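Local coordinates for putative uncharacterized protein (Mycobacterium tuberculosis, PDB 2ZQ5), which probably transfers a sulfuryl group from an activated donor such as PAPS to an as yet unidentified acceptor, as other sulfotransferases do, at residues A[180-184]-A[185-189]; A[36-39]-A[40-44]; A[61-64]-A[65-68]. All coordinates share one frame; numbering follows the deposited sequence.

Interaction 1 is the most deeply placed, its centre about 9 Å from the centre of the chain, against 18 and 15 Å for interactions 2 and 3. It is an irregular loop held by a serine pair, a histidine bonded to a backbone carbonyl and a water. Interactions 2 and 3 are stretches of about two turns in the consecutive helices 36-50 and 55-81, each partly buried and built on regular backbone bonds. Their inner sides meet through leucines: Leu65 CD1 lies 3.6 Å from Leu44 CD2. The loop 180-189 touches both, meeting Ala39 and Leu43 on one helix and Leu65 and Ala68 on the other. Exposed Arg37, Glu38 and Phe63 belong to the outward sides of the helices.

Interaction 1. Residues A[180-184]-A[185-189]; sequences QSLHS and VSYEA
Tyr187 lays its ring alongside Ser184, with CE2 3.7 Å from Ser184 CB. Its CD2 is 3.5 Å from Ser184 O, and that oxygen comes at the ring obliquely. The hydroxyl beyond the ring reaches Leu182: Tyr187 OH is 3.5 Å from Leu182 CD1. The two side chains cross at a slant. Tyr187 CG is anti to its own carbonyl carbon (chi1 -57°), and this turns the ring back over the preceding residues. One face of the ring carries Ser186 OG, which lies over its centre.

Ser184 and Ser186 join through their hydroxyls. Their OG atoms are 2.8 Å apart and hydrogen-bonded, and either may donate. Ser186 OG sits between its backbone N and carbonyl carbon (chi1 66°), which brings it to Ser184 OG. A water links the backbone to an acid here. It donates to Ser184 O and to Glu188 OE1, and accepts from Glu188 N, at 2.8 Å from Ser184 O. Glu188 OE2 is held separately, by a salt bridge to Arg295 and a hydrogen bond to Thr292.

Upstream, His183 ND1 donates to Ser181 O at 2.7 Å. The oxygen lies in the imidazole plane, while the nitrogen sits well above the carbonyl plane. The bond fixes the rotation of the ring, which also meets Trp199. Leu182 packs on Ala39 and Tyr187 on Leu43, both of helix 36-50. The arrangement is a buried connection between helix 175-178 and helix 194-201, tied by side chains and water within the sulfotransferase fold.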
ATOM      1  N   GLN A 180      -2.766  -5.044   8.475  1.00  6.35           N
ATOM      2  CA  GLN A 180      -3.018  -6.090   9.465  1.00  5.20           C
ATOM      3  C   GLN A 180      -2.269  -5.795  10.766  1.00  5.38           C
ATOM      4  O   GLN A 180      -2.706  -6.198  11.848  1.00  6.17           O
ATOM      5  CB  GLN A 180      -2.588  -7.462   8.926  1.00  5.20           C
ATOM      6  CG  GLN A 180      -3.466  -8.002   7.811  1.00  5.18           C
ATOM      7  CD  GLN A 180      -3.142  -9.444   7.460  1.00  5.54           C
ATOM      8  OE1 GLN A 180      -2.486 -10.150   8.229  1.00  6.40           O
ATOM      9  NE2 GLN A 180      -3.613  -9.893   6.303  1.00  5.19           N
ATOM     10  N   SER A 181      -1.146  -5.085  10.644  1.00  6.35           N
ATOM     11  CA  SER A 181      -0.305  -4.706  11.783  1.00  5.60           C
ATOM     12  C   SER A 181      -0.569  -3.264  12.211  1.00  5.56           C
ATOM     13  O   SER A 181       0.064  -2.760  13.145  1.00  7.36           O
ATOM     14  CB  SER A 181       1.174  -4.823  11.407  1.00  6.32           C
ATOM     15  OG  SER A 181       1.500  -6.117  10.938  1.00  6.94           O
ATOM     16  N   LEU A 182      -1.498  -2.606  11.527  1.00  6.65           N
ATOM     17  CA  LEU A 182      -1.831  -1.210  11.794  1.00  5.97           C
ATOM     18  C   LEU A 182      -0.613  -0.289  11.685  1.00  7.24           C
ATOM     19  O   LEU A 182      -0.530   0.732  12.369  1.00  6.51           O
ATOM     20  CB  LEU A 182      -2.513  -1.043  13.163  1.00  8.27           C
ATOM     21  CG  LEU A 182      -4.002  -1.427  13.271  1.00  8.86           C
ATOM     22  CD1 LEU A 182      -4.792  -0.814  12.116  1.00  9.88           C
ATOM     23  CD2 LEU A 182      -4.151  -2.936  13.262  1.00  8.83           C
ATOM     24  N   HIS A 183       0.332  -0.677  10.828  1.00  6.91           N
ATOM     25  CA  HIS A 183       1.532   0.119  10.545  1.00  6.34           C
ATOM     26  C   HIS A 183       1.419   0.453   9.063  1.00  6.22           C
ATOM     27  O   HIS A 183       1.652  -0.403   8.204  1.00  6.28           O
ATOM     28  CB  HIS A 183       2.821  -0.679  10.786  1.00  6.37           C
ATOM     29  CG  HIS A 183       3.213  -0.793  12.227  1.00  5.92           C
ATOM     30  ND1 HIS A 183       2.491  -1.529  13.142  1.00  6.01           N
ATOM     31  CD2 HIS A 183       4.269  -0.283  12.906  1.00  7.33           C
ATOM     32  CE1 HIS A 183       3.085  -1.471  14.319  1.00  6.44           C
ATOM     33  NE2 HIS A 183       4.167  -0.722  14.204  1.00  7.39           N
ATOM     34  N   SER A 184       1.063   1.694   8.757  1.00  5.16           N
ATOM     35  CA  SER A 184       0.878   2.099   7.367  1.00  5.94           C
ATOM     36  C   SER A 184       0.905   3.610   7.210  1.00  6.49           C
ATOM     37  O   SER A 184       0.396   4.332   8.066  1.00  6.65           O
ATOM     38  CB  SER A 184      -0.467   1.558   6.865  1.00  7.46           C
ATOM     39  OG  SER A 184      -0.759   2.020   5.558  1.00  6.74           O
ATOM     40  N   VAL A 185       1.501   4.094   6.123  1.00  6.25           N
ATOM     41  CA  VAL A 185       1.527   5.535   5.893  1.00  6.90           C
ATOM     42  C   VAL A 185       0.275   5.977   5.135  1.00  7.75           C
ATOM     43  O   VAL A 185       0.137   7.147   4.775  1.00  8.01           O
ATOM     44  CB  VAL A 185       2.796   5.988   5.117  1.00  6.50           C
ATOM     45  CG1 VAL A 185       4.033   5.771   5.974  1.00 10.83           C
ATOM     46  CG2 VAL A 185       2.915   5.238   3.801  1.00  9.63           C
ATOM     47  N   SER A 186      -0.647   5.044   4.905  1.00  6.94           N
ATOM     48  CA  SER A 186      -1.884   5.372   4.204  1.00  6.56           C
ATOM     49  C   SER A 186      -2.788   6.227   5.089  1.00  7.69           C
ATOM     50  O   SER A 186      -3.467   7.135   4.612  1.00  8.55           O
ATOM     51  CB  SER A 186      -2.629   4.092   3.803  1.00  7.63           C
ATOM     52  OG  SER A 186      -3.085   3.377   4.945  1.00  9.25           O
ATOM     53  N   TYR A 187      -2.774   5.949   6.386  1.00  7.47           N
ATOM     54  CA  TYR A 187      -3.632   6.666   7.322  1.00  6.91           C
ATOM     55  C   TYR A 187      -3.414   8.168   7.354  1.00  6.54           C
ATOM     56  O   TYR A 187      -4.373   8.935   7.260  1.00  6.97           O
ATOM     57  CB  TYR A 187      -3.476   6.089   8.731  1.00  6.32           C
ATOM     58  CG  TYR A 187      -3.768   4.609   8.796  1.00  6.41           C
ATOM     59  CD1 TYR A 187      -4.969   4.096   8.308  1.00  5.95           C
ATOM     60  CD2 TYR A 187      -2.831   3.718   9.310  1.00  6.30           C
ATOM     61  CE1 TYR A 187      -5.228   2.726   8.325  1.00  8.44           C
ATOM     62  CE2 TYR A 187      -3.081   2.346   9.331  1.00  6.61           C
ATOM     63  CZ  TYR A 187      -4.277   1.861   8.836  1.00  8.10           C
ATOM     64  OH  TYR A 187      -4.517   0.504   8.834  1.00 10.04           O
ATOM     65  N   GLU A 188      -2.161   8.589   7.474  1.00  6.33           N
ATOM     66  CA  GLU A 188      -1.845  10.008   7.543  1.00  6.18           C
ATOM     67  C   GLU A 188      -2.058  10.755   6.226  1.00  7.33           C
ATOM     68  O   GLU A 188      -2.062  11.983   6.205  1.00  7.13           O
ATOM     69  CB  GLU A 188      -0.411  10.198   8.035  1.00  5.04           C
ATOM     70  CG  GLU A 188       0.661   9.817   7.035  1.00  7.06           C
ATOM     71  CD  GLU A 188       2.019   9.723   7.685  1.00  8.22           C
ATOM     72  OE1 GLU A 188       2.247   8.755   8.444  1.00  7.59           O
ATOM     73  OE2 GLU A 188       2.853  10.624   7.455  1.00  7.49           O
ATOM     74  N   ALA A 189      -2.235  10.018   5.133  1.00  6.87           N
ATOM     75  CA  ALA A 189      -2.466  10.632   3.829  1.00  7.00           C
ATOM     76  C   ALA A 189      -3.967  10.737   3.538  1.00  7.44           C
ATOM     77  O   ALA A 189      -4.372  11.302   2.524  1.00  8.67           O
ATOM     78  CB  ALA A 189      -1.776   9.814   2.742  1.00  9.61           C
TER
HETATM   79  O   HOH W   1      -0.007   7.066   8.490  1.00  6.99           O

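Interaction 2. Residues A[36-39]-A[40-44]; sequences YREA and LGVLL
Val42 and Glu38 stand one turn apart on the same side of the helix. Val42 CG2 is 4.4 Å from Glu38 CG, and also packs 3.3 Å from Glu38 O. It is anti to the carbonyl carbon of Val42, while CG1 is anti to the backbone N (chi1 170°); this brings CG2 back over the preceding turn. The carboxylate of Glu38 is held elsewhere: OE1 bonds Asn35 and OE2 bonds Trp199.

The chain of Arg37 runs alongside the ring of its neighbour Tyr36, over one face. The CG of Arg37 rests over that face, offset toward the rim. Tyr36 OH in turn lies 3.6 Å above the guanidinium plane of Arg37, also off centre. The hydroxyl is hydrogen-bonded to His17, and the ring takes a cation-pi contact from Arg72.

Leu40 and Leu43 set their first carbons against carbonyls of the turn before. Leu40 CB is 3.4 Å from Tyr36 O, and Leu43 CB is 3.4 Å from Ala39 O. The backbone underneath is regular. Val42 N donates to Glu38 O at 2.9 Å, and Leu40, Gly41 and Leu43 bond likewise to Tyr36, Arg37 and Ala39.

The helix presents different neighbours round its axis. Ala39 meets Leu182 and His183, Val42 meets Tyr196 and Trp199, and Leu40 and Leu44 meet Val13. These are the first two and a half turns of an amphipathic alpha-helix, with exposed Arg37 and Glu38 on its outer side and leucines directed into the helical layer.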
ATOM      1  N   TYR A  36       0.776  -4.637  16.890  1.00  8.11           N
ATOM      2  CA  TYR A  36      -0.423  -4.064  16.292  1.00  7.80           C
ATOM      3  C   TYR A  36      -1.366  -3.426  17.310  1.00  8.03           C
ATOM      4  O   TYR A  36      -2.078  -2.476  16.988  1.00  8.86           O
ATOM      5  CB  TYR A  36      -1.162  -5.131  15.467  1.00  7.85           C
ATOM      6  CG  TYR A  36      -2.181  -5.950  16.230  1.00  6.44           C
ATOM      7  CD1 TYR A  36      -3.525  -5.575  16.251  1.00  8.19           C
ATOM      8  CD2 TYR A  36      -1.802  -7.096  16.932  1.00  7.15           C
ATOM      9  CE1 TYR A  36      -4.466  -6.320  16.953  1.00  8.94           C
ATOM     10  CE2 TYR A  36      -2.735  -7.847  17.634  1.00  8.32           C
ATOM     11  CZ  TYR A  36      -4.062  -7.454  17.643  1.00  8.44           C
ATOM     12  OH  TYR A  36      -4.986  -8.189  18.353  1.00 11.02           O
ATOM     13  N   ARG A  37      -1.371  -3.934  18.539  1.00  8.87           N
ATOM     14  CA  ARG A  37      -2.246  -3.372  19.558  1.00 10.57           C
ATOM     15  C   ARG A  37      -1.862  -1.938  19.912  1.00  9.18           C
ATOM     16  O   ARG A  37      -2.731  -1.068  19.994  1.00 11.21           O
ATOM     17  CB  ARG A  37      -2.239  -4.246  20.813  1.00 13.43           C
ATOM     18  CG  ARG A  37      -3.074  -5.511  20.673  1.00 19.05           C
ATOM     19  CD  ARG A  37      -3.049  -6.334  21.950  1.00 23.59           C
ATOM     20  NE  ARG A  37      -4.048  -7.401  21.942  1.00 29.16           N
ATOM     21  CZ  ARG A  37      -5.363  -7.197  21.933  1.00 30.81           C
ATOM     22  NH1 ARG A  37      -5.847  -5.962  21.933  1.00 33.03           N
ATOM     23  NH2 ARG A  37      -6.196  -8.228  21.931  1.00 33.37           N
ATOM     24  N   GLU A  38      -0.572  -1.690  20.119  1.00  9.17           N
ATOM     25  CA  GLU A  38      -0.123  -0.338  20.446  1.00  9.51           C
ATOM     26  C   GLU A  38      -0.426   0.577  19.266  1.00  9.24           C
ATOM     27  O   GLU A  38      -0.904   1.699  19.442  1.00  9.72           O
ATOM     28  CB  GLU A  38       1.385  -0.291  20.728  1.00  9.89           C
ATOM     29  CG  GLU A  38       1.832   1.057  21.310  1.00 12.05           C
ATOM     30  CD  GLU A  38       3.340   1.271  21.297  1.00 14.28           C
ATOM     31  OE1 GLU A  38       4.094   0.280  21.254  1.00 15.25           O
ATOM     32  OE2 GLU A  38       3.774   2.444  21.345  1.00 16.96           O
ATOM     33  N   ALA A  39      -0.140   0.093  18.062  1.00  7.58           N
ATOM     34  CA  ALA A  39      -0.377   0.874  16.855  1.00  7.76           C
ATOM     35  C   ALA A  39      -1.846   1.271  16.745  1.00  7.65           C
ATOM     36  O   ALA A  39      -2.162   2.427  16.472  1.00  7.22           O
ATOM     37  CB  ALA A  39       0.048   0.074  15.625  1.00  6.57           C
ATOM     38  N   LEU A  40      -2.744   0.314  16.966  1.00  7.90           N
ATOM     39  CA  LEU A  40      -4.172   0.592  16.882  1.00  7.72           C
ATOM     40  C   LEU A  40      -4.593   1.635  17.918  1.00  8.29           C
ATOM     41  O   LEU A  40      -5.375   2.534  17.615  1.00  8.90           O
ATOM     42  CB  LEU A  40      -4.972  -0.702  17.076  1.00  8.18           C
ATOM     43  CG  LEU A  40      -6.497  -0.587  16.976  1.00  8.35           C
ATOM     44  CD1 LEU A  40      -6.898   0.069  15.656  1.00  8.88           C
ATOM     45  CD2 LEU A  40      -7.106  -1.976  17.095  1.00 10.81           C
ATOM     46  N   GLY A  41      -4.065   1.516  19.132  1.00  8.54           N
ATOM     47  CA  GLY A  41      -4.403   2.466  20.177  1.00  8.66           C
ATOM     48  C   GLY A  41      -3.958   3.875  19.838  1.00  9.59           C
ATOM     49  O   GLY A  41      -4.702   4.838  20.033  1.00  9.45           O
ATOM     50  N   VAL A  42      -2.736   4.001  19.335  1.00  8.11           N
ATOM     51  CA  VAL A  42      -2.201   5.303  18.954  1.00  7.05           C
ATOM     52  C   VAL A  42      -3.013   5.889  17.801  1.00  7.58           C
ATOM     53  O   VAL A  42      -3.327   7.080  17.787  1.00  7.93           O
ATOM     54  CB  VAL A  42      -0.721   5.187  18.535  1.00  6.53           C
ATOM     55  CG1 VAL A  42      -0.245   6.490  17.910  1.00  8.17           C
ATOM     56  CG2 VAL A  42       0.132   4.847  19.748  1.00  8.23           C
ATOM     57  N   LEU A  43      -3.366   5.045  16.839  1.00  6.76           N
ATOM     58  CA  LEU A  43      -4.141   5.488  15.691  1.00  6.82           C
ATOM     59  C   LEU A  43      -5.538   5.957  16.112  1.00  7.81           C
ATOM     60  O   LEU A  43      -6.019   6.988  15.637  1.00  7.84           O
ATOM     61  CB  LEU A  43      -4.238   4.352  14.665  1.00  8.45           C
ATOM     62  CG  LEU A  43      -4.938   4.636  13.333  1.00  7.70           C
ATOM     63  CD1 LEU A  43      -4.284   5.810  12.619  1.00 10.65           C
ATOM     64  CD2 LEU A  43      -4.869   3.385  12.471  1.00 10.15           C
ATOM     65  N   LEU A  44      -6.182   5.206  17.005  1.00  7.92           N
ATOM     66  CA  LEU A  44      -7.513   5.571  17.485  1.00  9.61           C
ATOM     67  C   LEU A  44      -7.474   6.883  18.253  1.00  8.54           C
ATOM     68  O   LEU A  44      -8.361   7.724  18.102  1.00  9.65           O
ATOM     69  CB  LEU A  44      -8.089   4.470  18.381  1.00  9.71           C
ATOM     70  CG  LEU A  44      -8.629   3.239  17.648  1.00 11.60           C
ATOM     71  CD1 LEU A  44      -8.975   2.152  18.656  1.00 12.06           C
ATOM     72  CD2 LEU A  44      -9.851   3.632  16.830  1.00 11.20           C
TER

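Interaction 3. Residues A[61-64]-A[65-68]; sequences NRFF and LRGA
The backbone of 61-68 is regular alpha-helix, with four i to i+4 bonds, from Leu65 N to Asn61 O at 2.9 Å to the least straight, Ala68 N to Phe64 O (142° at the hydrogen). Phe63 and Arg66 make the main side-chain contact. Arg66 NH2 comes obliquely to the ring, 3.5 Å from Phe63 CE1, and the ring and guanidinium planes are 52° apart. A bend at chi3 (68°) of Arg66 turns its end back to the phenylalanine. A water lies over one face of that ring, toward its rim. It sits at the guanidinium edge, accepts from Arg66 NE at 2.9 Å and donates to Phe63 O. That carbonyl therefore has two donors, the water and Gly67 N.

Leu65 CG presses to 3.2 Å from Asn61 O, a close approach. The edge of the Phe64 ring faces Asn61 OD1. Arg62 NH1 bonds Val10 O.

Leu65 points into the layer of helices, where it meets Leu43, Leu44 and Tyr47 of helix 36-50, Leu16 of helix 13-24 and Leu182 of the loop. Arg66 lies against Ser19 and Leu23 of helix 13-24, while Phe64 touches Leu163.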
ATOM      1  N   ASN A  61     -13.925   5.150   8.896  1.00 10.32           N
ATOM      2  CA  ASN A  61     -12.719   4.653   9.536  1.00 10.16           C
ATOM      3  C   ASN A  61     -12.996   3.465  10.447  1.00 10.87           C
ATOM      4  O   ASN A  61     -12.136   2.601  10.623  1.00 10.52           O
ATOM      5  CB  ASN A  61     -12.010   5.784  10.275  1.00 10.95           C
ATOM      6  CG  ASN A  61     -11.296   6.719   9.324  1.00 13.05           C
ATOM      7  OD1 ASN A  61     -10.393   6.302   8.597  1.00 12.38           O
ATOM      8  ND2 ASN A  61     -11.704   7.983   9.308  1.00 12.15           N
ATOM      9  N   ARG A  62     -14.193   3.411  11.022  1.00 10.20           N
ATOM     10  CA  ARG A  62     -14.549   2.283  11.872  1.00 11.03           C
ATOM     11  C   ARG A  62     -14.570   1.054  10.963  1.00 11.20           C
ATOM     12  O   ARG A  62     -14.094  -0.022  11.332  1.00 11.41           O
ATOM     13  CB  ARG A  62     -15.923   2.516  12.513  1.00 12.20           C
ATOM     14  CG  ARG A  62     -16.439   1.352  13.343  1.00 13.20           C
ATOM     15  CD  ARG A  62     -17.633   1.756  14.214  1.00 14.58           C
ATOM     16  NE  ARG A  62     -18.709   2.392  13.455  1.00 18.87           N
ATOM     17  CZ  ARG A  62     -18.975   3.695  13.473  1.00 18.78           C
ATOM     18  NH1 ARG A  62     -18.245   4.520  14.213  1.00 21.58           N
ATOM     19  NH2 ARG A  62     -19.977   4.179  12.752  1.00 21.43           N
ATOM     20  N   PHE A  63     -15.110   1.234   9.762  1.00 10.34           N
ATOM     21  CA  PHE A  63     -15.198   0.165   8.772  1.00 11.32           C
ATOM     22  C   PHE A  63     -13.799  -0.282   8.341  1.00 11.49           C
ATOM     23  O   PHE A  63     -13.512  -1.480   8.276  1.00 11.35           O
ATOM     24  CB  PHE A  63     -15.979   0.652   7.547  1.00 13.82           C
ATOM     25  CG  PHE A  63     -16.175  -0.400   6.491  1.00 15.97           C
ATOM     26  CD1 PHE A  63     -17.149  -1.382   6.640  1.00 18.77           C
ATOM     27  CD2 PHE A  63     -15.385  -0.411   5.348  1.00 18.15           C
ATOM     28  CE1 PHE A  63     -17.332  -2.363   5.662  1.00 18.63           C
ATOM     29  CE2 PHE A  63     -15.559  -1.386   4.366  1.00 19.88           C
ATOM     30  CZ  PHE A  63     -16.536  -2.363   4.524  1.00 19.34           C
ATOM     31  N   PHE A  64     -12.927   0.683   8.054  1.00 11.66           N
ATOM     32  CA  PHE A  64     -11.573   0.357   7.621  1.00  9.96           C
ATOM     33  C   PHE A  64     -10.755  -0.357   8.690  1.00  9.49           C
ATOM     34  O   PHE A  64      -9.996  -1.277   8.381  1.00 10.71           O
ATOM     35  CB  PHE A  64     -10.812   1.618   7.191  1.00 10.42           C
ATOM     36  CG  PHE A  64     -11.492   2.412   6.115  1.00 11.43           C
ATOM     37  CD1 PHE A  64     -12.165   1.779   5.076  1.00 12.77           C
ATOM     38  CD2 PHE A  64     -11.437   3.803   6.132  1.00 13.14           C
ATOM     39  CE1 PHE A  64     -12.772   2.522   4.063  1.00 13.65           C
ATOM     40  CE2 PHE A  64     -12.039   4.553   5.125  1.00 14.19           C
ATOM     41  CZ  PHE A  64     -12.708   3.912   4.090  1.00 13.30           C
ATOM     42  N   LEU A  65     -10.888   0.071   9.942  1.00  9.21           N
ATOM     43  CA  LEU A  65     -10.132  -0.555  11.015  1.00  8.67           C
ATOM     44  C   LEU A  65     -10.658  -1.953  11.309  1.00  9.33           C
ATOM     45  O   LEU A  65      -9.876  -2.872  11.555  1.00  8.41           O
ATOM     46  CB  LEU A  65     -10.146   0.325  12.271  1.00  9.15           C
ATOM     47  CG  LEU A  65      -9.440   1.678  12.095  1.00  9.75           C
ATOM     48  CD1 LEU A  65      -9.494   2.442  13.406  1.00 12.68           C
ATOM     49  CD2 LEU A  65      -7.986   1.469  11.657  1.00 11.08           C
ATOM     50  N   ARG A  66     -11.975  -2.126  11.282  1.00  8.39           N
ATOM     51  CA  ARG A  66     -12.533  -3.453  11.511  1.00  9.19           C
ATOM     52  C   ARG A  66     -12.034  -4.342  10.373  1.00  9.00           C
ATOM     53  O   ARG A  66     -11.695  -5.508  10.582  1.00  9.05           O
ATOM     54  CB  ARG A  66     -14.062  -3.424  11.490  1.00 10.41           C
ATOM     55  CG  ARG A  66     -14.676  -4.787  11.791  1.00 12.21           C
ATOM     56  CD  ARG A  66     -16.174  -4.827  11.518  1.00 13.83           C
ATOM     57  NE  ARG A  66     -16.461  -4.708  10.092  1.00 15.94           N
ATOM     58  CZ  ARG A  66     -17.673  -4.818   9.559  1.00 18.11           C
ATOM     59  NH1 ARG A  66     -18.723  -5.052  10.336  1.00 18.66           N
ATOM     60  NH2 ARG A  66     -17.835  -4.697   8.248  1.00 19.21           N
ATOM     61  N   GLY A  67     -11.984  -3.776   9.168  1.00  7.98           N
ATOM     62  CA  GLY A  67     -11.529  -4.525   8.011  1.00  8.71           C
ATOM     63  C   GLY A  67     -10.098  -5.003   8.154  1.00  7.36           C
ATOM     64  O   GLY A  67      -9.762  -6.106   7.729  1.00  8.32           O
ATOM     65  N   ALA A  68      -9.251  -4.171   8.746  1.00  7.37           N
ATOM     66  CA  ALA A  68      -7.856  -4.531   8.948  1.00  7.39           C
ATOM     67  C   ALA A  68      -7.766  -5.720   9.901  1.00  7.41           C
ATOM     68  O   ALA A  68      -6.971  -6.635   9.687  1.00  7.16           O
ATOM     69  CB  ALA A  68      -7.084  -3.343   9.511  1.00  7.93           C
TER
HETATM   70  O   HOH W   2     -14.972  -3.916   7.749  1.00 20.55           O